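Cytochrome C' (Rhodopseudomonas palustris, PDB 1MQV) is a high-spin c-type cytochrome that carries a covalently bound heme without a sixth iron ligand and has electron transfer activity, though its exact function is unknown. Local coordinates at residues D3-M15 against L51-T65. The protein carries 3 engineered substitutions. Numbering follows the deposited sequence.
Sequences DVIAQRKAILKQM and LPALFPADSKTGGDT. With HEC (heme c), chain C.
Arg-8 reaches from helix 4-27 into the loop 51-65: with CG between the backbone N and carbonyl carbon (chi1 72°), the chain runs extended to NE and carries the guanidinium to the loop. Arg-8 NH1 meets a lone pair of Leu-54 O at 3.0 Å, in the carbonyl plane, and gives a more bent bond to Ser-59 OG. Arg-8 NH2 donates to Thr-65 OG1 (2.9 Å) and to a water that bridges to Ser-59 O. Arg-8 NE points almost straight (168°) at heme propionate O2D. Thr-65 OG1 donates to the same O2D at 2.7 Å. Lys-9 NZ bonds Asp-64 O from above the carbonyl plane.

The guanidinium is sandwiched between Ile-5 CG1 and the Phe-55 ring, whose plane is 13° from its own, which probably fixes its rotation; Arg-8 CD makes a CH-pi contact over that ring. A leucine in place of Arg-8 would probably leave Leu-54 O without this donor and the propionate, still bonded by Thr-65, without this positive partner.

In this four-helix-bundle cytochrome c', the loop joining helices 34-50 and 75-95 packs on helix 4-27 beside one heme propionate.

Leu-51 CD1 touches Met-15 CE (3.6 Å) and Leu-12 CD2, which sits 3.5 Å from the heme iron, on the side lacking a ligand.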
ATOM      1  N   ASP A   3      -6.454  19.154   5.662  1.00 51.97           N
ATOM      2  CA  ASP A   3      -5.372  18.727   4.782  1.00 53.74           C
ATOM      3  C   ASP A   3      -5.287  17.216   4.581  1.00 44.39           C
ATOM      4  O   ASP A   3      -4.385  16.545   5.099  1.00 35.08           O
ATOM      5  CB  ASP A   3      -4.022  19.241   5.283  1.00 48.82           C
ATOM      6  CG  ASP A   3      -3.027  19.488   4.137  1.00 77.86           C
ATOM      7  OD1 ASP A   3      -3.188  18.895   3.039  1.00 36.23           O
ATOM      8  OD2 ASP A   3      -2.077  20.278   4.336  1.00 84.58           O
ATOM      9  N   VAL A   4      -6.233  16.688   3.815  1.00 39.46           N
ATOM     10  CA  VAL A   4      -6.251  15.260   3.513  1.00 43.38           C
ATOM     11  C   VAL A   4      -5.037  14.876   2.696  1.00 34.05           C
ATOM     12  O   VAL A   4      -4.651  13.708   2.705  1.00 24.90           O
ATOM     13  CB  VAL A   4      -7.467  14.848   2.660  1.00 28.25           C
ATOM     14  CG1 VAL A   4      -8.720  14.824   3.499  1.00 35.95           C
ATOM     15  CG2 VAL A   4      -7.613  15.823   1.485  1.00 38.95           C
ATOM     16  N   ILE A   5      -4.460  15.825   1.956  1.00 25.29           N
ATOM     17  CA  ILE A   5      -3.290  15.497   1.134  1.00 26.54           C
ATOM     18  C   ILE A   5      -2.155  15.205   2.095  1.00 35.55           C
ATOM     19  O   ILE A   5      -1.379  14.289   1.894  1.00 26.20           O
ATOM     20  CB  ILE A   5      -2.903  16.664   0.153  1.00 29.45           C
ATOM     21  CG1 ILE A   5      -3.800  16.603  -1.083  1.00 29.76           C
ATOM     22  CG2 ILE A   5      -1.470  16.513  -0.378  1.00 29.64           C
ATOM     23  CD1 ILE A   5      -3.739  17.843  -1.935  1.00 29.92           C
ATOM     24  N   ALA A   6      -2.068  15.968   3.175  1.00 34.07           N
ATOM     25  CA  ALA A   6      -1.002  15.699   4.115  1.00 35.19           C
ATOM     26  C   ALA A   6      -1.289  14.392   4.846  1.00 26.31           C
ATOM     27  O   ALA A   6      -0.368  13.609   5.122  1.00 30.72           O
ATOM     28  CB  ALA A   6      -0.872  16.854   5.110  1.00 31.15           C
ATOM     29  N   GLN A   7      -2.551  14.124   5.144  1.00 23.66           N
ATOM     30  CA  GLN A   7      -2.883  12.905   5.860  1.00 26.72           C
ATOM     31  C   GLN A   7      -2.546  11.670   5.065  1.00 27.61           C
ATOM     32  O   GLN A   7      -1.938  10.724   5.583  1.00 27.88           O
ATOM     33  CB  GLN A   7      -4.369  12.810   6.147  1.00 30.92           C
ATOM     34  CG  GLN A   7      -4.858  13.584   7.336  1.00 43.29           C
ATOM     35  CD  GLN A   7      -6.368  13.549   7.413  1.00 51.68           C
ATOM     36  OE1 GLN A   7      -7.020  14.565   7.235  1.00 47.79           O
ATOM     37  NE2 GLN A   7      -6.926  12.370   7.666  1.00 31.99           N
ATOM     38  N   ARG A   8      -2.969  11.673   3.815  1.00 25.72           N
ATOM     39  CA  ARG A   8      -2.765  10.483   2.967  1.00 30.18           C
ATOM     40  C   ARG A   8      -1.298  10.268   2.638  1.00 25.86           C
ATOM     41  O   ARG A   8      -0.843   9.134   2.570  1.00 22.75           O
ATOM     42  CB  ARG A   8      -3.635  10.552   1.687  1.00 18.49           C
ATOM     43  CG  ARG A   8      -3.181  11.580   0.644  1.00 21.88           C
ATOM     44  CD  ARG A   8      -4.358  12.031  -0.189  1.00 24.39           C
ATOM     45  NE  ARG A   8      -3.949  12.711  -1.415  1.00 25.01           N
ATOM     46  CZ  ARG A   8      -4.792  13.390  -2.204  1.00 28.17           C
ATOM     47  NH1 ARG A   8      -6.084  13.485  -1.890  1.00 23.30           N
ATOM     48  NH2 ARG A   8      -4.351  13.965  -3.314  1.00 25.72           N
ATOM     49  N   LYS A   9      -0.526  11.341   2.472  1.00 21.29           N
ATOM     50  CA  LYS A   9       0.887  11.147   2.183  1.00 25.31           C
ATOM     51  C   LYS A   9       1.603  10.545   3.387  1.00 32.50           C
ATOM     52  O   LYS A   9       2.567   9.773   3.224  1.00 28.23           O
ATOM     53  CB  LYS A   9       1.537  12.492   1.794  1.00 22.55           C
ATOM     54  CG  LYS A   9       1.353  12.913   0.312  1.00 23.96           C
ATOM     55  CD  LYS A   9       1.978  14.325   0.162  1.00 28.66           C
ATOM     56  CE  LYS A   9       2.651  14.549  -1.158  1.00 42.87           C
ATOM     57  NZ  LYS A   9       3.278  15.896  -1.118  1.00 47.51           N
ATOM     58  N   ALA A  10       1.136  10.886   4.591  1.00 24.99           N
ATOM     59  CA  ALA A  10       1.743  10.365   5.809  1.00 29.09           C
ATOM     60  C   ALA A  10       1.465   8.860   5.913  1.00 30.62           C
ATOM     61  O   ALA A  10       2.342   8.065   6.270  1.00 29.54           O
ATOM     62  CB  ALA A  10       1.191  11.084   7.042  1.00 31.53           C
ATOM     63  N   ILE A  11       0.247   8.475   5.580  1.00 20.53           N
ATOM     64  CA  ILE A  11      -0.125   7.053   5.638  1.00 26.19           C
ATOM     65  C   ILE A  11       0.626   6.269   4.532  1.00 25.03           C
ATOM     66  O   ILE A  11       1.092   5.158   4.774  1.00 24.02           O
ATOM     67  CB  ILE A  11      -1.637   6.869   5.458  1.00 22.39           C
ATOM     68  CG1 ILE A  11      -2.378   7.355   6.712  1.00 22.79           C
ATOM     69  CG2 ILE A  11      -1.963   5.372   5.150  1.00 19.42           C
ATOM     70  CD1 ILE A  11      -3.867   7.635   6.442  1.00 26.71           C
ATOM     71  N   LEU A  12       0.741   6.828   3.331  1.00 24.18           N
ATOM     72  CA  LEU A  12       1.433   6.114   2.250  1.00 25.81           C
ATOM     73  C   LEU A  12       2.921   6.058   2.541  1.00 30.60           C
ATOM     74  O   LEU A  12       3.595   5.110   2.152  1.00 25.06           O
ATOM     75  CB  LEU A  12       1.160   6.763   0.880  1.00 21.53           C
ATOM     76  CG  LEU A  12      -0.290   6.619   0.439  1.00 23.53           C
ATOM     77  CD1 LEU A  12      -0.672   7.757  -0.506  1.00 28.84           C
ATOM     78  CD2 LEU A  12      -0.445   5.213  -0.301  1.00 20.32           C
ATOM     79  N   LYS A  13       3.453   7.067   3.235  1.00 23.96           N
ATOM     80  CA  LYS A  13       4.867   7.033   3.599  1.00 26.38           C
ATOM     81  C   LYS A  13       5.068   5.858   4.554  1.00 29.39           C
ATOM     82  O   LYS A  13       6.062   5.111   4.431  1.00 29.90           O
ATOM     83  CB  LYS A  13       5.288   8.365   4.258  1.00 24.42           C
ATOM     84  CG  LYS A  13       6.722   8.391   4.744  1.00 34.29           C
ATOM     85  CD  LYS A  13       7.111   9.829   5.134  1.00 29.08           C
ATOM     86  CE  LYS A  13       8.417   9.870   5.918  1.00 62.34           C
ATOM     87  NZ  LYS A  13       9.506   9.112   5.256  1.00 58.85           N
ATOM     88  N   GLN A  14       4.143   5.682   5.500  1.00 19.44           N
ATOM     89  CA  GLN A  14       4.217   4.548   6.440  1.00 22.42           C
ATOM     90  C   GLN A  14       4.147   3.237   5.646  1.00 24.97           C
ATOM     91  O   GLN A  14       4.867   2.282   5.958  1.00 22.40           O
ATOM     92  CB  GLN A  14       3.045   4.519   7.458  1.00 24.31           C
ATOM     93  CG  GLN A  14       2.754   5.791   8.233  1.00 52.03           C
ATOM     94  CD  GLN A  14       1.400   5.716   8.939  1.00 85.78           C
ATOM     95  OE1 GLN A  14       0.688   6.723   9.076  1.00 46.78           O
ATOM     96  NE2 GLN A  14       1.037   4.513   9.392  1.00 82.11           N
ATOM     97  N   MET A  15       3.277   3.180   4.634  1.00 23.08           N
ATOM     98  CA  MET A  15       3.164   1.940   3.853  1.00 25.84           C
ATOM     99  C   MET A  15       4.516   1.649   3.219  1.00 26.63           C
ATOM    100  O   MET A  15       4.992   0.505   3.246  1.00 21.75           O
ATOM    101  CB  MET A  15       2.077   2.060   2.766  1.00 29.16           C
ATOM    102  CG  MET A  15       0.680   1.666   3.190  1.00 42.85           C
ATOM    103  SD  MET A  15      -0.127   0.512   2.002  1.00 36.14           S
ATOM    104  CE  MET A  15      -0.827   1.667   0.965  1.00 32.40           C
ATOM    105  N   LEU A  51      -7.110   4.702   3.482  1.00 23.16           N
ATOM    106  CA  LEU A  51      -6.912   5.544   2.295  1.00 20.63           C
ATOM    107  C   LEU A  51      -8.122   5.894   1.410  1.00 27.37           C
ATOM    108  O   LEU A  51      -8.170   6.996   0.866  1.00 24.62           O
ATOM    109  CB  LEU A  51      -5.726   5.004   1.441  1.00 20.79           C
ATOM    110  CG  LEU A  51      -4.385   5.225   2.208  1.00 22.74           C
ATOM    111  CD1 LEU A  51      -3.287   4.208   1.809  1.00 22.65           C
ATOM    112  CD2 LEU A  51      -3.909   6.691   2.017  1.00 23.71           C
ATOM    113  N   PRO A  52      -9.131   4.988   1.279  1.00 22.12           N
ATOM    114  CA  PRO A  52     -10.303   5.287   0.445  1.00 26.78           C
ATOM    115  C   PRO A  52     -11.061   6.528   0.847  1.00 27.76           C
ATOM    116  O   PRO A  52     -11.760   7.107   0.029  1.00 24.62           O
ATOM    117  CB  PRO A  52     -11.167   4.052   0.623  1.00 25.02           C
ATOM    118  CG  PRO A  52     -10.114   2.963   0.670  1.00 26.01           C
ATOM    119  CD  PRO A  52      -9.125   3.559   1.663  1.00 27.04           C
ATOM    120  N   ALA A  53     -10.933   6.919   2.112  1.00 25.27           N
ATOM    121  CA  ALA A  53     -11.655   8.086   2.585  1.00 22.58           C
ATOM    122  C   ALA A  53     -10.850   9.389   2.442  1.00 29.13           C
ATOM    123  O   ALA A  53     -11.341  10.458   2.800  1.00 26.13           O
ATOM    124  CB  ALA A  53     -12.070   7.877   4.029  1.00 25.74           C
ATOM    125  N   LEU A  54      -9.659   9.319   1.865  1.00 24.60           N
ATOM    126  CA  LEU A  54      -8.805  10.529   1.760  1.00 20.74           C
ATOM    127  C   LEU A  54      -8.491  11.130   0.388  1.00 23.86           C
ATOM    128  O   LEU A  54      -7.493  11.859   0.238  1.00 28.12           O
ATOM    129  CB  LEU A  54      -7.496  10.239   2.499  1.00 20.01           C
ATOM    130  CG  LEU A  54      -7.624   9.791   3.925  1.00 19.61           C
ATOM    131  CD1 LEU A  54      -6.199   9.465   4.446  1.00 24.01           C
ATOM    132  CD2 LEU A  54      -8.214  10.928   4.766  1.00 27.61           C
ATOM    133  N   PHE A  55      -9.290  10.802  -0.634  1.00 21.60           N
ATOM    134  CA  PHE A  55      -9.071  11.348  -1.963  1.00 21.11           C
ATOM    135  C   PHE A  55     -10.332  12.059  -2.485  1.00 31.11           C
ATOM    136  O   PHE A  55     -10.975  11.613  -3.420  1.00 24.40           O
ATOM    137  CB  PHE A  55      -8.638  10.242  -2.964  1.00 23.84           C
ATOM    138  CG  PHE A  55      -7.232   9.732  -2.724  1.00 23.84           C
ATOM    139  CD1 PHE A  55      -6.989   8.765  -1.735  1.00 22.11           C
ATOM    140  CD2 PHE A  55      -6.146  10.253  -3.437  1.00 27.47           C
ATOM    141  CE1 PHE A  55      -5.695   8.336  -1.459  1.00 19.62           C
ATOM    142  CE2 PHE A  55      -4.832   9.820  -3.166  1.00 25.30           C
ATOM    143  CZ  PHE A  55      -4.617   8.855  -2.171  1.00 22.65           C
ATOM    144  N   PRO A  56     -10.695  13.198  -1.881  1.00 30.30           N
ATOM    145  CA  PRO A  56     -11.893  13.923  -2.335  1.00 24.79           C
ATOM    146  C   PRO A  56     -11.643  14.729  -3.607  1.00 24.02           C
ATOM    147  O   PRO A  56     -10.549  15.233  -3.819  1.00 25.75           O
ATOM    148  CB  PRO A  56     -12.216  14.832  -1.145  1.00 31.48           C
ATOM    149  CG  PRO A  56     -10.814  15.215  -0.643  1.00 23.64           C
ATOM    150  CD  PRO A  56      -9.979  13.922  -0.804  1.00 29.78           C
ATOM    151  N   ALA A  57     -12.658  14.853  -4.461  1.00 25.64           N
ATOM    152  CA  ALA A  57     -12.490  15.633  -5.685  1.00 27.50           C
ATOM    153  C   ALA A  57     -12.114  17.115  -5.389  1.00 26.71           C
ATOM    154  O   ALA A  57     -11.435  17.751  -6.192  1.00 31.51           O
ATOM    155  CB  ALA A  57     -13.770  15.550  -6.535  1.00 28.78           C
ATOM    156  N   ASP A  58     -12.526  17.663  -4.245  1.00 32.87           N
ATOM    157  CA  ASP A  58     -12.169  19.062  -3.961  1.00 28.32           C
ATOM    158  C   ASP A  58     -10.681  19.231  -3.619  1.00 44.86           C
ATOM    159  O   ASP A  58     -10.222  20.318  -3.271  1.00 35.06           O
ATOM    160  CB  ASP A  58     -13.061  19.682  -2.862  1.00 41.40           C
ATOM    161  CG  ASP A  58     -13.036  18.917  -1.562  1.00 50.69           C
ATOM    162  OD1 ASP A  58     -11.966  18.422  -1.179  1.00 42.24           O
ATOM    163  OD2 ASP A  58     -14.095  18.825  -0.903  1.00 83.35           O
ATOM    164  N   SER A  59      -9.922  18.147  -3.714  1.00 39.74           N
ATOM    165  CA  SER A  59      -8.514  18.251  -3.456  1.00 28.63           C
ATOM    166  C   SER A  59      -7.750  17.976  -4.751  1.00 29.67           C
ATOM    167  O   SER A  59      -6.507  17.852  -4.748  1.00 31.94           O
ATOM    168  CB  SER A  59      -8.104  17.264  -2.381  1.00 37.80           C
ATOM    169  OG  SER A  59      -7.381  16.208  -2.969  1.00 53.74           O
ATOM    170  N   LYS A  60      -8.463  17.901  -5.874  1.00 30.62           N
ATOM    171  CA  LYS A  60      -7.782  17.625  -7.150  1.00 32.01           C
ATOM    172  C   LYS A  60      -6.893  18.801  -7.613  1.00 31.23           C
ATOM    173  O   LYS A  60      -6.010  18.642  -8.462  1.00 47.12           O
ATOM    174  CB  LYS A  60      -8.791  17.235  -8.252  1.00 35.97           C
ATOM    175  CG  LYS A  60      -9.641  18.350  -8.831  1.00 43.95           C
ATOM    176  CD  LYS A  60     -10.509  17.834  -9.990  1.00 40.64           C
ATOM    177  CE  LYS A  60     -11.533  16.802  -9.531  1.00 37.73           C
ATOM    178  NZ  LYS A  60     -12.705  16.650 -10.462  1.00 36.71           N
ATOM    179  N   THR A  61      -7.112  19.968  -7.031  1.00 32.31           N
ATOM    180  CA  THR A  61      -6.337  21.156  -7.356  1.00 29.87           C
ATOM    181  C   THR A  61      -5.531  21.501  -6.099  1.00 41.70           C
ATOM    182  O   THR A  61      -5.320  22.674  -5.791  1.00 45.38           O
ATOM    183  CB  THR A  61      -7.269  22.343  -7.692  1.00 29.66           C
ATOM    184  OG1 THR A  61      -7.995  22.728  -6.516  1.00 38.02           O
ATOM    185  CG2 THR A  61      -8.282  21.934  -8.754  1.00 34.60           C
ATOM    186  N   GLY A  62      -5.083  20.471  -5.374  1.00 38.35           N
ATOM    187  CA  GLY A  62      -4.363  20.675  -4.113  1.00 44.21           C
ATOM    188  C   GLY A  62      -3.006  21.365  -4.067  1.00 43.01           C
ATOM    189  O   GLY A  62      -2.667  22.062  -3.109  1.00 51.37           O
ATOM    190  N   GLY A  63      -2.215  21.134  -5.095  1.00 27.14           N
ATOM    191  CA  GLY A  63      -0.882  21.717  -5.214  1.00 24.87           C
ATOM    192  C   GLY A  63       0.321  20.888  -4.761  1.00 31.14           C
ATOM    193  O   GLY A  63       1.398  20.913  -5.363  1.00 35.80           O
ATOM    194  N   ASP A  64       0.190  20.167  -3.669  1.00 32.39           N
ATOM    195  CA  ASP A  64       1.374  19.430  -3.232  1.00 32.80           C
ATOM    196  C   ASP A  64       1.081  17.943  -3.224  1.00 24.35           C
ATOM    197  O   ASP A  64       1.359  17.273  -2.230  1.00 28.34           O
ATOM    198  CB  ASP A  64       1.766  19.886  -1.823  1.00 29.95           C
ATOM    199  CG  ASP A  64       0.600  19.810  -0.855  1.00 59.49           C
ATOM    200  OD1 ASP A  64      -0.508  19.435  -1.308  1.00 56.55           O
ATOM    201  OD2 ASP A  64       0.778  20.121   0.346  1.00 49.21           O
ATOM    202  N   THR A  65       0.516  17.434  -4.311  1.00 35.49           N
ATOM    203  CA  THR A  65       0.157  16.014  -4.344  1.00 28.76           C
ATOM    204  C   THR A  65       0.576  15.369  -5.643  1.00 31.75           C
ATOM    205  O   THR A  65       0.647  16.017  -6.687  1.00 30.25           O
ATOM    206  CB  THR A  65      -1.368  15.853  -4.210  1.00 23.95           C
ATOM    207  OG1 THR A  65      -1.732  14.477  -4.430  1.00 30.60           O
ATOM    208  CG2 THR A  65      -2.091  16.684  -5.288  1.00 26.49           C
TER
HETATM  209 FE   HEC C 150       1.266   4.386  -3.201  1.00 22.98          FE
HETATM  210  CHA HEC C 150       2.094   7.634  -2.887  1.00 30.81           C
HETATM  211  CHB HEC C 150       4.003   3.524  -1.338  1.00 25.45           C
HETATM  212  CHC HEC C 150       0.071   1.239  -2.845  1.00 25.38           C
HETATM  213  CHD HEC C 150      -1.797   5.274  -4.727  1.00 19.77           C
HETATM  214  NA  HEC C 150       2.794   5.409  -2.282  1.00 20.82           N
HETATM  215  C1A HEC C 150       2.927   6.764  -2.286  1.00 24.93           C
HETATM  216  C2A HEC C 150       4.093   7.109  -1.562  1.00 19.12           C
HETATM  217  C3A HEC C 150       4.705   5.932  -1.113  1.00 21.06           C
HETATM  218  C4A HEC C 150       3.837   4.876  -1.588  1.00 18.34           C
HETATM  219  CMA HEC C 150       5.955   5.636  -0.346  1.00 23.52           C
HETATM  220  CAA HEC C 150       4.637   8.522  -1.390  1.00 24.96           C
HETATM  221  CBA HEC C 150       4.036   9.144  -0.150  1.00 17.59           C
HETATM  222  CGA HEC C 150       4.698  10.488   0.180  1.00 30.40           C
HETATM  223  O1A HEC C 150       5.547  10.502   1.077  1.00 26.20           O
HETATM  224  O2A HEC C 150       4.360  11.501  -0.463  1.00 28.51           O
HETATM  225  NB  HEC C 150       1.903   2.771  -2.327  1.00 19.58           N
HETATM  226  C1B HEC C 150       3.113   2.523  -1.702  1.00 23.23           C
HETATM  227  C2B HEC C 150       3.331   1.093  -1.390  1.00 28.20           C
HETATM  228  C3B HEC C 150       2.235   0.453  -1.819  1.00 21.32           C
HETATM  229  C4B HEC C 150       1.327   1.501  -2.370  1.00 18.90           C
HETATM  230  CMB HEC C 150       4.633   0.533  -0.738  1.00 20.99           C
HETATM  231  CAB HEC C 150       1.942  -0.980  -1.786  1.00 21.14           C
HETATM  232  CBB HEC C 150       2.085  -1.773  -0.637  1.00 23.49           C
HETATM  233  NC  HEC C 150      -0.497   3.492  -3.612  1.00 24.39           N
HETATM  234  C1C HEC C 150      -0.821   2.149  -3.422  1.00 22.03           C
HETATM  235  C2C HEC C 150      -2.083   1.829  -3.970  1.00 22.29           C
HETATM  236  C3C HEC C 150      -2.644   2.942  -4.542  1.00 22.42           C
HETATM  237  C4C HEC C 150      -1.599   3.983  -4.299  1.00 18.51           C
HETATM  238  CMC HEC C 150      -2.664   0.381  -4.102  1.00 18.74           C
HETATM  239  CAC HEC C 150      -3.862   3.176  -5.304  1.00 22.13           C
HETATM  240  CBC HEC C 150      -4.985   2.244  -5.115  1.00 20.89           C
HETATM  241  ND  HEC C 150       0.294   6.088  -3.739  1.00 21.45           N
HETATM  242  C1D HEC C 150      -0.859   6.313  -4.448  1.00 17.95           C
HETATM  243  C2D HEC C 150      -1.025   7.741  -4.791  1.00 25.06           C
HETATM  244  C3D HEC C 150       0.082   8.365  -4.268  1.00 15.91           C
HETATM  245  C4D HEC C 150       0.895   7.355  -3.593  1.00 31.97           C
HETATM  246  CMD HEC C 150      -2.359   8.309  -5.360  1.00 23.54           C
HETATM  247  CAD HEC C 150       0.318   9.949  -4.309  1.00 20.21           C
HETATM  248  CBD HEC C 150      -0.258  10.457  -2.952  1.00 18.57           C
HETATM  249  CGD HEC C 150      -0.295  11.982  -2.943  1.00 23.04           C
HETATM  250  O1D HEC C 150       0.727  12.541  -3.368  1.00 23.67           O
HETATM  251  O2D HEC C 150      -1.313  12.577  -2.538  1.00 28.62           O
HETATM  252  O   HOH W   1      -5.865  15.140  -5.326  1.00 31.95           O